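Side-chain contact in Ras GTPase-activating-like protein IQGAP2 (PDB 4EZA), which probably binds phosphoinositides through the domain described here, an atypical phosphoinositide-binding module with a pseudo C2 fold: residues 54-58 and 59-63. Residues are numbered along the deposited sequence; the frame is centred on the assembly and turned at random.
Sequences IATED and VGIFD
Ile54 and Asp63 form an antiparallel hydrogen-bonded pair, Ile54 N giving to Asp63 O over 2.8 Å and Asp63 N to Ile54 O, before the chain reverses through a type II beta turn closed by Ile61 N on Asp58 O. Between these ties stands Thr56. Its OG1, set between the backbone N and carbonyl carbon (chi1 72°), donates to Ile61 O at 2.8 Å from above the carbonyl plane and accepts a weak bond from Asp58 N. Thr56 N adds a weak bond to Ile61 O; a water accepting from Thr56 N probably donates to this oxygen too. CG2 of Thr56 lies 3.8 Å from Asp63 CB, the side chains crossing at about a right angle. A valine here would probably leave Ile61 O without its hydroxyl donor and Asp58 N without its weak acceptor. At the turn, Ile61 CD1 reaches Asp58 CG at 3.7 Å. Ile54 and Asp63 point the same way, CD1 of Ile54 coming 4.0 Å from CG of Asp63, whose OD1 is salt-bridged to NE of Arg65. Gly60, at phi 118°, sits where a side chain would strike the preceding carbonyl. Antiparallel pairing running into a tight turn defines a beta hairpin, here joining the inner strands 49-55 and 61-68 of the four-stranded antiparallel sheet.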
ATOM      1  N   ILE A  54      -6.542  -4.704   5.715  1.00 24.38           N
ATOM      2  CA  ILE A  54      -7.331  -5.278   6.801  1.00 26.81           C
ATOM      3  C   ILE A  54      -6.940  -4.646   8.137  1.00 26.79           C
ATOM      4  O   ILE A  54      -5.752  -4.546   8.462  1.00 25.86           O
ATOM      5  CB  ILE A  54      -7.166  -6.818   6.857  1.00 26.97           C
ATOM      6  CG1 ILE A  54      -6.849  -7.379   5.458  1.00 29.73           C
ATOM      7  CG2 ILE A  54      -8.425  -7.466   7.425  1.00 30.26           C
ATOM      8  CD1 ILE A  54      -5.864  -8.552   5.434  1.00 31.32           C
ATOM      9  N   ALA A  55      -7.943  -4.179   8.887  1.00 28.09           N
ATOM     10  CA  ALA A  55      -7.738  -3.731  10.263  1.00 28.66           C
ATOM     11  C   ALA A  55      -7.293  -4.913  11.107  1.00 28.87           C
ATOM     12  O   ALA A  55      -7.783  -6.033  10.928  1.00 29.89           O
ATOM     13  CB  ALA A  55      -9.026  -3.136  10.842  1.00 29.21           C
ATOM     14  N   THR A  56      -6.347  -4.667  12.008  1.00 28.20           N
ATOM     15  CA  THR A  56      -5.951  -5.700  12.957  1.00 27.86           C
ATOM     16  C   THR A  56      -6.642  -5.440  14.298  1.00 28.84           C
ATOM     17  O   THR A  56      -7.326  -4.423  14.470  1.00 29.49           O
ATOM     18  CB  THR A  56      -4.418  -5.776  13.145  1.00 26.90           C
ATOM     19  OG1 THR A  56      -3.953  -4.636  13.881  1.00 25.14           O
ATOM     20  CG2 THR A  56      -3.701  -5.844  11.806  1.00 26.01           C
ATOM     21  N   GLU A  57      -6.449  -6.353  15.238  1.00 28.98           N
ATOM     22  CA  GLU A  57      -6.948  -6.178  16.598  1.00 29.73           C
ATOM     23  C   GLU A  57      -6.365  -4.929  17.269  1.00 28.46           C
ATOM     24  O   GLU A  57      -7.031  -4.299  18.096  1.00 29.18           O
ATOM     25  CB  GLU A  57      -6.685  -7.437  17.446  1.00 30.84           C
ATOM     26  CG  GLU A  57      -5.195  -7.776  17.694  1.00 33.93           C
ATOM     27  CD  GLU A  57      -4.590  -8.721  16.654  1.00 37.92           C
ATOM     28  OE1 GLU A  57      -4.849  -8.559  15.435  1.00 39.22           O
ATOM     29  OE2 GLU A  57      -3.836  -9.635  17.062  1.00 40.85           O
ATOM     30  N   ASP A  58      -5.129  -4.577  16.902  1.00 26.38           N
ATOM     31  CA  ASP A  58      -4.466  -3.398  17.442  1.00 25.25           C
ATOM     32  C   ASP A  58      -4.881  -2.234  16.569  1.00 23.50           C
ATOM     33  O   ASP A  58      -4.491  -2.149  15.382  1.00 23.67           O
ATOM     34  CB  ASP A  58      -2.931  -3.569  17.461  1.00 25.01           C
ATOM     35  CG  ASP A  58      -2.218  -2.463  18.237  1.00 26.85           C
ATOM     36  OD1 ASP A  58      -2.544  -1.279  18.041  1.00 25.42           O
ATOM     37  OD2 ASP A  58      -1.313  -2.780  19.037  1.00 29.55           O
ATOM     38  N   VAL A  59      -5.712  -1.362  17.132  1.00 22.71           N
ATOM     39  CA  VAL A  59      -6.155  -0.176  16.415  1.00 21.86           C
ATOM     40  C   VAL A  59      -4.950   0.743  16.220  1.00 20.63           C
ATOM     41  O   VAL A  59      -4.348   1.257  17.188  1.00 22.21           O
ATOM     42  CB  VAL A  59      -7.275   0.599  17.154  1.00 22.77           C
ATOM     43  CG1 VAL A  59      -7.782   1.757  16.276  1.00 22.08           C
ATOM     44  CG2 VAL A  59      -8.428  -0.333  17.530  1.00 24.29           C
ATOM     45  N   GLY A  60      -4.616   0.942  14.958  1.00 18.51           N
ATOM     46  CA  GLY A  60      -3.466   1.736  14.551  1.00 15.90           C
ATOM     47  C   GLY A  60      -2.468   0.877  13.798  1.00 15.06           C
ATOM     48  O   GLY A  60      -1.498   1.399  13.255  1.00 13.51           O
ATOM     49  N   ILE A  61      -2.686  -0.433  13.769  1.00 14.04           N
ATOM     50  CA  ILE A  61      -1.848  -1.322  12.953  1.00 14.60           C
ATOM     51  C   ILE A  61      -2.682  -1.921  11.823  1.00 14.12           C
ATOM     52  O   ILE A  61      -3.759  -2.472  12.062  1.00 15.40           O
ATOM     53  CB  ILE A  61      -1.138  -2.420  13.788  1.00 15.74           C
ATOM     54  CG1 ILE A  61      -0.167  -1.753  14.782  1.00 17.07           C
ATOM     55  CG2 ILE A  61      -0.385  -3.417  12.862  1.00 16.02           C
ATOM     56  CD1 ILE A  61       0.494  -2.698  15.727  1.00 21.11           C
ATOM     57  N   PHE A  62      -2.181  -1.796  10.595  1.00 14.28           N
ATOM     58  CA  PHE A  62      -2.899  -2.283   9.417  1.00 14.96           C
ATOM     59  C   PHE A  62      -2.152  -3.418   8.768  1.00 14.51           C
ATOM     60  O   PHE A  62      -0.931  -3.421   8.732  1.00 14.92           O
ATOM     61  CB  PHE A  62      -3.108  -1.154   8.408  1.00 15.18           C
ATOM     62  CG  PHE A  62      -3.983  -0.051   8.924  1.00 18.64           C
ATOM     63  CD1 PHE A  62      -5.356  -0.097   8.730  1.00 20.72           C
ATOM     64  CD2 PHE A  62      -3.421   1.024   9.592  1.00 21.76           C
ATOM     65  CE1 PHE A  62      -6.169   0.932   9.209  1.00 23.15           C
ATOM     66  CE2 PHE A  62      -4.214   2.051  10.081  1.00 23.39           C
ATOM     67  CZ  PHE A  62      -5.592   2.002   9.894  1.00 23.45           C
ATOM     68  N   ASP A  63      -2.907  -4.364   8.235  1.00 14.52           N
ATOM     69  CA  ASP A  63      -2.371  -5.544   7.596  1.00 15.28           C
ATOM     70  C   ASP A  63      -2.618  -5.322   6.107  1.00 14.88           C
ATOM     71  O   ASP A  63      -3.771  -5.216   5.697  1.00 17.00           O
ATOM     72  CB  ASP A  63      -3.174  -6.746   8.133  1.00 16.92           C
ATOM     73  CG  ASP A  63      -2.610  -8.083   7.751  1.00 21.53           C
ATOM     74  OD1 ASP A  63      -1.727  -8.182   6.875  1.00 25.11           O
ATOM     75  OD2 ASP A  63      -3.104  -9.072   8.339  1.00 26.33           O
TER
HETATM   76  O   HOH W   1      -6.306  -1.934  12.809  1.00 38.15           O